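Local coordinates for G-protein alpha subunit Galpha7 (Naegleria fowleri, PDB 6NE6) that probably binds and hydrolyses GTP as the switching alpha subunit of a heterotrimeric G protein, at residues 200-205 and 227-232; 220-225 and 282-287; 108-113 and 133-138. All blocks are in the same frame, centred on the assembly; numbering follows the deposited sequence.

Interaction 1: residues 200-205 and 227-232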
loop_
_atom_site.group_PDB
_atom_site.type_symbol
_atom_site.label_atom_id
_atom_site.label_comp_id
_atom_site.label_asym_id
_atom_site.label_seq_id
_atom_site.Cartn_x
_atom_site.Cartn_y
_atom_site.Cartn_z
ATOM N N ILE A 200 3.247 -10.718 14.564
ATOM C CA ILE A 200 3.211 -9.409 13.925
ATOM C C ILE A 200 3.832 -9.555 12.547
ATOM O O ILE A 200 4.920 -10.125 12.421
ATOM C CB ILE A 200 3.989 -8.368 14.747
ATOM C CG1 ILE A 200 3.258 -8.067 16.056
ATOM C CG2 ILE A 200 4.263 -7.089 13.904
ATOM C CD1 ILE A 200 4.149 -7.345 17.074
ATOM N N LEU A 201 3.154 -9.028 11.530
ATOM C CA LEU A 201 3.716 -8.884 10.185
ATOM C C LEU A 201 4.062 -7.414 10.031
ATOM O O LEU A 201 3.171 -6.575 9.862
ATOM C CB LEU A 201 2.738 -9.320 9.101
ATOM C CG LEU A 201 2.151 -10.728 9.195
ATOM C CD1 LEU A 201 1.449 -11.070 7.895
ATOM C CD2 LEU A 201 3.249 -11.747 9.521
ATOM N N PHE A 202 5.359 -7.103 10.108
ATOM C CA PHE A 202 5.839 -5.740 9.935
ATOM C C PHE A 202 6.040 -5.527 8.442
ATOM O O PHE A 202 6.909 -6.158 7.835
ATOM C CB PHE A 202 7.137 -5.514 10.704
ATOM C CG PHE A 202 7.447 -4.066 10.906
ATOM C CD1 PHE A 202 7.951 -3.296 9.869
ATOM C CD2 PHE A 202 7.195 -3.466 12.127
ATOM C CE1 PHE A 202 8.209 -1.940 10.060
ATOM C CE2 PHE A 202 7.457 -2.132 12.327
ATOM C CZ PHE A 202 7.958 -1.363 11.285
ATOM N N VAL A 203 5.235 -4.661 7.837
ATOM C CA VAL A 203 5.212 -4.534 6.379
ATOM C C VAL A 203 5.951 -3.268 5.974
ATOM O O VAL A 203 5.612 -2.169 6.442
ATOM C CB VAL A 203 3.774 -4.498 5.844
ATOM C CG1 VAL A 203 3.785 -4.466 4.311
ATOM C CG2 VAL A 203 2.968 -5.684 6.374
ATOM N N CYS A 204 6.937 -3.419 5.081
ATOM C CA CYS A 204 7.710 -2.303 4.552
ATOM C C CYS A 204 7.699 -2.379 3.043
ATOM O O CYS A 204 7.742 -3.472 2.475
ATOM C CB CYS A 204 9.163 -2.322 5.030
ATOM S SG CYS A 204 9.331 -1.998 6.803
ATOM N N SER A 205 7.651 -1.216 2.397
ATOM C CA SER A 205 7.672 -1.184 0.939
ATOM C C SER A 205 9.094 -1.340 0.409
ATOM O O SER A 205 9.991 -0.579 0.783
ATOM C CB SER A 205 7.064 0.124 0.433
ATOM O OG SER A 205 7.282 0.252 -0.967
ATOM N N SER A 227 14.871 3.509 9.734
ATOM C CA SER A 227 15.026 4.119 11.055
ATOM C C SER A 227 13.872 3.742 11.985
ATOM O O SER A 227 14.089 3.371 13.147
ATOM C CB SER A 227 15.144 5.636 10.908
ATOM O OG SER A 227 15.434 6.237 12.157
ATOM N N LEU A 228 12.636 3.815 11.483
ATOM C CA LEU A 228 11.475 3.460 12.292
ATOM C C LEU A 228 11.478 1.978 12.649
ATOM O O LEU A 228 11.144 1.608 13.783
ATOM C CB LEU A 228 10.182 3.813 11.554
ATOM C CG LEU A 228 9.810 5.277 11.332
ATOM C CD1 LEU A 228 8.647 5.348 10.356
ATOM C CD2 LEU A 228 9.449 5.930 12.660
ATOM N N PHE A 229 11.826 1.115 11.687
ATOM C CA PHE A 229 11.893 -0.313 11.978
ATOM C C PHE A 229 12.936 -0.595 13.048
ATOM O O PHE A 229 12.702 -1.401 13.957
ATOM C CB PHE A 229 12.204 -1.133 10.717
ATOM C CG PHE A 229 12.459 -2.593 11.007
ATOM C CD1 PHE A 229 11.411 -3.451 11.313
ATOM C CD2 PHE A 229 13.757 -3.097 11.023
ATOM C CE1 PHE A 229 11.653 -4.800 11.615
ATOM C CE2 PHE A 229 14.007 -4.443 11.327
ATOM C CZ PHE A 229 12.954 -5.296 11.616
ATOM N N GLY A 230 14.097 0.051 12.948
ATOM C CA GLY A 230 15.115 -0.113 13.973
ATOM C C GLY A 230 14.609 0.257 15.353
ATOM O O GLY A 230 14.847 -0.464 16.327
ATOM N N ASP A 231 13.885 1.375 15.451
ATOM C CA ASP A 231 13.339 1.802 16.734
ATOM C C ASP A 231 12.346 0.783 17.266
ATOM O O ASP A 231 12.366 0.437 18.453
ATOM C CB ASP A 231 12.661 3.165 16.583
ATOM C CG ASP A 231 13.650 4.288 16.400
ATOM O OD1 ASP A 231 14.839 4.085 16.720
ATOM O OD2 ASP A 231 13.238 5.371 15.942
ATOM N N TYR A 232 11.476 0.289 16.388
ATOM C CA TYR A 232 10.429 -0.645 16.790
ATOM C C TYR A 232 11.009 -1.980 17.242
ATOM O O TYR A 232 10.688 -2.470 18.323
ATOM C CB TYR A 232 9.487 -0.857 15.609
ATOM C CG TYR A 232 8.256 -1.680 15.870
ATOM C CD1 TYR A 232 7.091 -1.080 16.330
ATOM C CD2 TYR A 232 8.237 -3.055 15.614
ATOM C CE1 TYR A 232 5.947 -1.811 16.529
ATOM C CE2 TYR A 232 7.091 -3.797 15.817
ATOM C CZ TYR A 232 5.953 -3.171 16.268
ATOM O OH TYR A 232 4.801 -3.881 16.472
#
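Phe202 of strand 199-205 packs between Phe229 and Tyr232 of helix 221-235, and the three rings form an aromatic cluster. Strand and helix are the first two elements of a beta-alpha-beta unit, completed by strand 242-248, in the Ras-like P-loop fold of G-protein alpha subunits. The helix runs back antiparallel to the strand, the two short axes 10.8 Å apart at their closest.

Traced from CB outward, Phe202 meets the helix atom by atom. Its CB points toward the helix, and with CG anti to the backbone N (chi1 -163°) the ring enters between the two helix side chains. CG and CD1 come under Phe229, Phe202 CD1 lying 3.8 Å from Phe229 CD1. CE1 meets that same Phe229 CD1 and also CB of Phe229. On the other flank, CD2 lies near Tyr232 CD2 and CE2, and Phe202 CE2 approaches Tyr232 CD2 to 3.5 Å. At the tip, CZ reaches the helix backbone at Phe229 CA.

The two ring pairs differ in geometry. Phe229 turns an edge to the face of Phe202 in a T-shaped pair, centroids 5.2 Å apart and planes at 72°. Tyr232 offers a face, over whose rim Phe202 CE2 sits, but the planes are inclined at 55°, between parallel and perpendicular. The Phe202 and Tyr232 side chains run antiparallel alongside one another, which carries the phenol end back toward the strand. Val15 of strand 10-16 touches both Phe202 and Tyr232, while Tyr288 of helix 277-291 packs on Cys204. Two residues before Phe202, Ile200 meets the end of the tyrosine: its CD1 methyl lies 3.6 Å from Tyr232 OH, with Ile200 CG2 slightly farther off.

Interaction 2: residues 220-225 and 282-287. With EDO (1,2-ethanediol), chain D.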
loop_
_atom_site.group_PDB
_atom_site.type_symbol
_atom_site.label_atom_id
_atom_site.label_comp_id
_atom_site.label_asym_id
_atom_site.label_seq_id
_atom_site.Cartn_x
_atom_site.Cartn_y
_atom_site.Cartn_z
ATOM N N ASN A 220 14.172 10.571 2.566
ATOM C CA ASN A 220 13.893 9.408 1.740
ATOM C C ASN A 220 13.006 8.423 2.492
ATOM O O ASN A 220 13.229 8.153 3.674
ATOM C CB ASN A 220 15.206 8.741 1.340
ATOM C CG ASN A 220 14.993 7.462 0.568
ATOM O OD1 ASN A 220 14.953 6.376 1.145
ATOM N ND2 ASN A 220 14.857 7.583 -0.749
ATOM N N ARG A 221 12.015 7.852 1.787
ATOM C CA ARG A 221 11.044 6.978 2.448
ATOM C C ARG A 221 11.700 5.726 3.021
ATOM O O ARG A 221 11.354 5.288 4.124
ATOM C CB ARG A 221 9.936 6.565 1.480
ATOM C CG ARG A 221 8.925 7.663 1.189
ATOM C CD ARG A 221 7.650 7.088 0.566
ATOM N NE ARG A 221 6.716 8.165 0.210
ATOM C CZ ARG A 221 5.460 7.963 -0.173
ATOM N NH1 ARG A 221 4.981 6.724 -0.243
ATOM N NH2 ARG A 221 4.682 8.998 -0.474
ATOM N N MET A 222 12.601 5.096 2.261
ATOM C CA MET A 222 13.205 3.865 2.755
ATOM C C MET A 222 14.153 4.137 3.913
ATOM O O MET A 222 14.212 3.350 4.868
ATOM C CB MET A 222 13.923 3.130 1.621
ATOM C CG MET A 222 14.457 1.775 2.064
ATOM S SD MET A 222 15.022 0.746 0.697
ATOM C CE MET A 222 13.454 0.136 0.080
ATOM N N LYS A 223 14.902 5.246 3.858
ATOM C CA LYS A 223 15.749 5.597 4.996
ATOM C C LYS A 223 14.914 5.827 6.241
ATOM O O LYS A 223 15.306 5.419 7.344
ATOM C CB LYS A 223 16.598 6.825 4.682
ATOM C CG LYS A 223 17.654 6.514 3.636
ATOM C CD LYS A 223 18.560 7.691 3.367
ATOM C CE LYS A 223 19.600 7.297 2.336
ATOM N NZ LYS A 223 20.478 8.446 1.997
ATOM N N GLU A 224 13.745 6.454 6.085
ATOM C CA GLU A 224 12.891 6.690 7.243
ATOM C C GLU A 224 12.312 5.376 7.759
ATOM O O GLU A 224 12.268 5.147 8.975
ATOM C CB GLU A 224 11.794 7.689 6.881
ATOM C CG GLU A 224 10.760 7.959 7.972
ATOM C CD GLU A 224 11.331 8.718 9.157
ATOM O OE1 GLU A 224 12.438 9.291 9.038
ATOM O OE2 GLU A 224 10.662 8.742 10.212
ATOM N N SER A 225 11.892 4.494 6.846
ATOM C CA SER A 225 11.333 3.211 7.261
ATOM C C SER A 225 12.376 2.357 7.970
ATOM O O SER A 225 12.063 1.684 8.957
ATOM C CB SER A 225 10.767 2.459 6.058
ATOM O OG SER A 225 9.680 3.160 5.478
ATOM N N GLU A 282 18.510 -7.985 -2.130
ATOM C CA GLU A 282 19.273 -8.623 -1.062
ATOM C C GLU A 282 19.974 -7.581 -0.202
ATOM O O GLU A 282 20.023 -7.714 1.028
ATOM C CB GLU A 282 20.268 -9.616 -1.650
ATOM C CG GLU A 282 19.594 -10.843 -2.261
ATOM C CD GLU A 282 18.813 -11.661 -1.244
ATOM O OE1 GLU A 282 19.283 -11.786 -0.092
ATOM O OE2 GLU A 282 17.731 -12.179 -1.601
ATOM N N PHE A 283 20.485 -6.517 -0.834
ATOM C CA PHE A 283 21.089 -5.416 -0.091
ATOM C C PHE A 283 20.080 -4.756 0.834
ATOM O O PHE A 283 20.398 -4.438 1.986
ATOM C CB PHE A 283 21.669 -4.392 -1.069
ATOM C CG PHE A 283 22.308 -3.194 -0.413
ATOM C CD1 PHE A 283 23.642 -3.228 -0.037
ATOM C CD2 PHE A 283 21.591 -2.022 -0.224
ATOM C CE1 PHE A 283 24.246 -2.119 0.543
ATOM C CE2 PHE A 283 22.187 -0.914 0.360
ATOM C CZ PHE A 283 23.520 -0.967 0.736
ATOM N N ILE A 284 18.855 -4.546 0.350
ATOM C CA ILE A 284 17.828 -3.932 1.187
ATOM C C ILE A 284 17.456 -4.852 2.341
ATOM O O ILE A 284 17.340 -4.414 3.493
ATOM C CB ILE A 284 16.598 -3.563 0.343
ATOM C CG1 ILE A 284 16.965 -2.481 -0.671
ATOM C CG2 ILE A 284 15.456 -3.097 1.250
ATOM C CD1 ILE A 284 15.886 -2.244 -1.725
ATOM N N LYS A 285 17.263 -6.138 2.058
ATOM C CA LYS A 285 16.991 -7.088 3.134
ATOM C C LYS A 285 18.115 -7.082 4.167
ATOM O O LYS A 285 17.852 -7.125 5.374
ATOM C CB LYS A 285 16.787 -8.481 2.549
ATOM C CG LYS A 285 16.670 -9.615 3.565
ATOM C CD LYS A 285 16.532 -10.960 2.856
ATOM C CE LYS A 285 16.532 -12.116 3.846
ATOM N NZ LYS A 285 16.407 -13.436 3.160
ATOM N N ASP A 286 19.373 -6.983 3.717
ATOM C CA ASP A 286 20.486 -6.953 4.659
ATOM C C ASP A 286 20.463 -5.685 5.503
ATOM O O ASP A 286 20.814 -5.723 6.688
ATOM C CB ASP A 286 21.827 -7.076 3.929
ATOM C CG ASP A 286 22.070 -8.468 3.389
ATOM O OD1 ASP A 286 21.385 -9.406 3.849
ATOM O OD2 ASP A 286 22.955 -8.619 2.518
ATOM N N MET A 287 20.069 -4.551 4.916
ATOM C CA MET A 287 19.980 -3.330 5.709
ATOM C C MET A 287 18.935 -3.472 6.807
ATOM O O MET A 287 19.152 -3.038 7.946
ATOM C CB MET A 287 19.656 -2.125 4.820
ATOM C CG MET A 287 20.800 -1.649 3.942
ATOM S SD MET A 287 20.448 0.013 3.302
ATOM C CE MET A 287 19.142 -0.336 2.117
HETATM C C1 EDO D . 1.157 7.818 -1.689
HETATM O O1 EDO D . 2.022 7.636 -0.560
HETATM C C2 EDO D . 1.254 9.261 -2.169
HETATM O O2 EDO D . 2.602 9.520 -2.580
#
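Met222, in the first turn of helix 221-235, lays its thioether against Ile284 of helix 277-291. With CG anti to the backbone N (chi1 -175°) and chi2 also extended, the methionine reaches straight across; the bend comes only at chi3 (-79°), which turns the terminal methyl over the isoleucine. Met222 CE stands 3.9 Å from Ile284 CD1. The methionine chain runs crosswise to the isoleucine, and its SD and CE each lie near both CG2 and CD1 of Ile284. Met287 adds a looser contact, its CE 4.5 Å from Met222 SD.

Asn220 N-caps the helix: its OD1 accepts from Lys223 N at 2.9 Å, in the carbonyl plane and on a lone pair. Arg221 takes no part in this packing; its extended chain carries the guanidinium to an ethanediol, probably from the crystallisation liquor, whose O1 is held at the guanidinium edge by NH1 and NH2. The guanidinium also forms a salt bridge with Asp19.

Phe267 from a loop packs on Met222 as well, and helix 277-291 also touches strand 297-302 through Lys285 and Glu282, placing the contact between two helices flanking the sheet.

Interaction 3: residues 108-113 and 133-138. With EDO (1,2-ethanediol), chain G.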
loop_
_atom_site.group_PDB
_atom_site.type_symbol
_atom_site.label_atom_id
_atom_site.label_comp_id
_atom_site.label_asym_id
_atom_site.label_seq_id
_atom_site.Cartn_x
_atom_site.Cartn_y
_atom_site.Cartn_z
ATOM N N GLU A 108 -8.527 12.856 -21.254
ATOM C CA GLU A 108 -7.832 13.638 -22.266
ATOM C C GLU A 108 -6.494 14.147 -21.733
ATOM O O GLU A 108 -5.475 14.093 -22.437
ATOM C CB GLU A 108 -8.731 14.783 -22.748
ATOM C CG GLU A 108 -8.274 15.465 -24.021
ATOM C CD GLU A 108 -8.224 14.546 -25.245
ATOM O OE1 GLU A 108 -9.092 13.642 -25.401
ATOM O OE2 GLU A 108 -7.304 14.727 -26.061
ATOM N N LEU A 109 -6.464 14.633 -20.486
ATOM C CA LEU A 109 -5.197 15.096 -19.918
ATOM C C LEU A 109 -4.193 13.963 -19.736
ATOM O O LEU A 109 -2.981 14.201 -19.748
ATOM C CB LEU A 109 -5.428 15.785 -18.574
ATOM C CG LEU A 109 -5.497 17.306 -18.527
ATOM C CD1 LEU A 109 -5.332 17.758 -17.077
ATOM C CD2 LEU A 109 -4.444 17.962 -19.410
ATOM N N TRP A 110 -4.667 12.733 -19.533
ATOM C CA TRP A 110 -3.741 11.611 -19.415
ATOM C C TRP A 110 -2.971 11.353 -20.711
ATOM O O TRP A 110 -1.968 10.627 -20.683
ATOM C CB TRP A 110 -4.550 10.390 -18.962
ATOM C CG TRP A 110 -3.840 9.071 -18.734
ATOM C CD1 TRP A 110 -4.235 7.862 -19.216
ATOM C CD2 TRP A 110 -2.670 8.817 -17.928
ATOM N NE1 TRP A 110 -3.383 6.872 -18.786
ATOM C CE2 TRP A 110 -2.416 7.430 -17.995
ATOM C CE3 TRP A 110 -1.815 9.623 -17.169
ATOM C CZ2 TRP A 110 -1.341 6.824 -17.327
ATOM C CZ3 TRP A 110 -0.738 9.022 -16.510
ATOM C CH2 TRP A 110 -0.517 7.634 -16.598
ATOM N N LYS A 111 -3.391 11.960 -21.835
ATOM C CA LYS A 111 -2.664 11.899 -23.104
ATOM C C LYS A 111 -1.678 13.049 -23.293
ATOM O O LYS A 111 -0.898 13.020 -24.255
ATOM C CB LYS A 111 -3.652 11.908 -24.282
ATOM C CG LYS A 111 -4.749 10.851 -24.202
ATOM C CD LYS A 111 -5.750 11.063 -25.343
ATOM C CE LYS A 111 -7.133 10.501 -25.004
ATOM N NZ LYS A 111 -8.180 10.968 -25.987
ATOM N N GLU A 112 -1.688 14.045 -22.407
ATOM C CA GLU A 112 -0.884 15.252 -22.600
ATOM C C GLU A 112 0.596 14.948 -22.368
ATOM O O GLU A 112 0.956 14.397 -21.324
ATOM C CB GLU A 112 -1.382 16.350 -21.645
ATOM C CG GLU A 112 -0.407 17.473 -21.367
ATOM C CD GLU A 112 -0.087 18.280 -22.609
ATOM O OE1 GLU A 112 -0.990 18.467 -23.452
ATOM O OE2 GLU A 112 1.070 18.723 -22.749
ATOM N N PRO A 113 1.476 15.281 -23.314
ATOM C CA PRO A 113 2.892 14.908 -23.147
ATOM C C PRO A 113 3.533 15.464 -21.885
ATOM O O PRO A 113 4.333 14.759 -21.252
ATOM C CB PRO A 113 3.555 15.458 -24.422
ATOM C CG PRO A 113 2.534 16.345 -25.077
ATOM C CD PRO A 113 1.194 15.822 -24.650
ATOM N N TYR A 133 -3.141 2.682 -13.199
ATOM C CA TYR A 133 -4.225 1.716 -13.309
ATOM C C TYR A 133 -5.566 2.422 -13.464
ATOM O O TYR A 133 -6.352 2.107 -14.368
ATOM C CB TYR A 133 -4.229 0.809 -12.073
ATOM C CG TYR A 133 -5.481 -0.044 -11.974
ATOM C CD1 TYR A 133 -5.552 -1.292 -12.578
ATOM C CD2 TYR A 133 -6.597 0.415 -11.281
ATOM C CE1 TYR A 133 -6.710 -2.062 -12.493
ATOM C CE2 TYR A 133 -7.751 -0.342 -11.190
ATOM C CZ TYR A 133 -7.802 -1.578 -11.796
ATOM O OH TYR A 133 -8.949 -2.328 -11.702
ATOM N N TYR A 134 -5.853 3.384 -12.584
ATOM C CA TYR A 134 -7.153 4.036 -12.673
ATOM C C TYR A 134 -7.262 4.856 -13.957
ATOM O O TYR A 134 -8.284 4.792 -14.656
ATOM C CB TYR A 134 -7.409 4.900 -11.433
ATOM C CG TYR A 134 -7.644 4.121 -10.149
ATOM C CD1 TYR A 134 -8.590 3.094 -10.088
ATOM C CD2 TYR A 134 -6.921 4.416 -9.003
ATOM C CE1 TYR A 134 -8.813 2.388 -8.907
ATOM C CE2 TYR A 134 -7.131 3.721 -7.825
ATOM C CZ TYR A 134 -8.081 2.714 -7.781
ATOM O OH TYR A 134 -8.289 2.011 -6.603
ATOM N N PHE A 135 -6.205 5.598 -14.308
ATOM C CA PHE A 135 -6.250 6.398 -15.529
ATOM C C PHE A 135 -6.461 5.518 -16.757
ATOM O O PHE A 135 -7.227 5.870 -17.668
ATOM C CB PHE A 135 -4.952 7.189 -15.714
ATOM C CG PHE A 135 -4.742 8.329 -14.742
ATOM C CD1 PHE A 135 -5.790 9.117 -14.293
ATOM C CD2 PHE A 135 -3.448 8.639 -14.323
ATOM C CE1 PHE A 135 -5.548 10.190 -13.423
ATOM C CE2 PHE A 135 -3.204 9.702 -13.462
ATOM C CZ PHE A 135 -4.244 10.483 -13.017
ATOM N N ASP A 136 -5.782 4.369 -16.804
ATOM C CA ASP A 136 -5.893 3.508 -17.979
ATOM C C ASP A 136 -7.241 2.813 -18.068
ATOM O O ASP A 136 -7.576 2.290 -19.136
ATOM C CB ASP A 136 -4.797 2.441 -17.977
ATOM C CG ASP A 136 -3.441 2.989 -18.374
ATOM O OD1 ASP A 136 -3.383 4.055 -19.034
ATOM O OD2 ASP A 136 -2.434 2.323 -18.045
ATOM N N ASN A 137 -7.999 2.751 -16.968
ATOM C CA ASN A 137 -9.316 2.125 -16.973
ATOM C C ASN A 137 -10.452 3.141 -16.932
ATOM O O ASN A 137 -11.571 2.799 -16.529
ATOM C CB ASN A 137 -9.440 1.140 -15.806
ATOM C CG ASN A 137 -8.638 -0.123 -16.043
ATOM O OD1 ASN A 137 -9.052 -0.995 -16.808
ATOM N ND2 ASN A 137 -7.470 -0.210 -15.425
ATOM N N LEU A 138 -10.204 4.373 -17.374
ATOM C CA LEU A 138 -11.249 5.387 -17.282
ATOM C C LEU A 138 -12.427 5.125 -18.218
ATOM O O LEU A 138 -13.511 5.660 -17.973
ATOM C CB LEU A 138 -10.657 6.773 -17.530
ATOM C CG LEU A 138 -10.036 7.465 -16.314
ATOM C CD1 LEU A 138 -9.318 8.739 -16.745
ATOM C CD2 LEU A 138 -11.107 7.783 -15.265
HETATM C C1 EDO G . -13.172 8.459 -21.382
HETATM O O1 EDO G . -13.384 9.573 -22.274
HETATM C C2 EDO G . -13.462 8.866 -19.938
HETATM O O2 EDO G . -14.465 8.013 -19.358
#
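Phe135 and Asp136, consecutive at the end of helix 131-136, share the indole of Trp110, which leaves a type I turn from Leu109 to Glu112. Phe135 comes first and uses its CB: this atom sits 3.4 Å from the centroid of the five-membered ring and 8° off its normal, a CH-pi contact over the face. With CG anti to its carbonyl carbon, the phenyl ring then passes over the six-membered ring, where Phe135 CD2 lies 3.4 Å from Trp110 CE3; the planes are inclined at 38°, an oblique pair.

Asp136 takes the indole edge. Trp110 NE1 donates to Asp136 OD1 at 2.8 Å and nearly straight (166°), in the ring plane but from above the carboxylate plane. Face and edge contacts together probably fix the rotation of the indole. Asn137 leaves the helix and turns its ND2 back to Tyr133 O, 2.8 Å away. Leu138 O accepts from an ethanediol, probably from the crystallisation liquor.

Among the surrounding helices, Phe135 also packs on Asn56 and Leu60 of helix 39-66 and on Ile106 of helix 100-109, while Leu109 of the same turn reaches helix 74-89.

In the fold
Interactions 1 and 2 share helix 221-235: its middle faces strand 199-205 through aromatic rings, and its first turn meets helix 277-291 through methionine and isoleucine. Their centres are 10 Å apart and they touch, Ser205 O lying 3.6 Å from Met222 CE; both are buried contacts. Interaction 3 stands about 34 Å from interaction 1, centre to centre, on the opposite side of the chain's centre and among helices, probably those of the alpha-helical domain of G-alpha proteins. It is only partly buried, and there a hydrogen bond to an exposed carboxylate joins the ring packing, whereas the other two rest on apolar and ring packing, with no hydrogen bond between their segments.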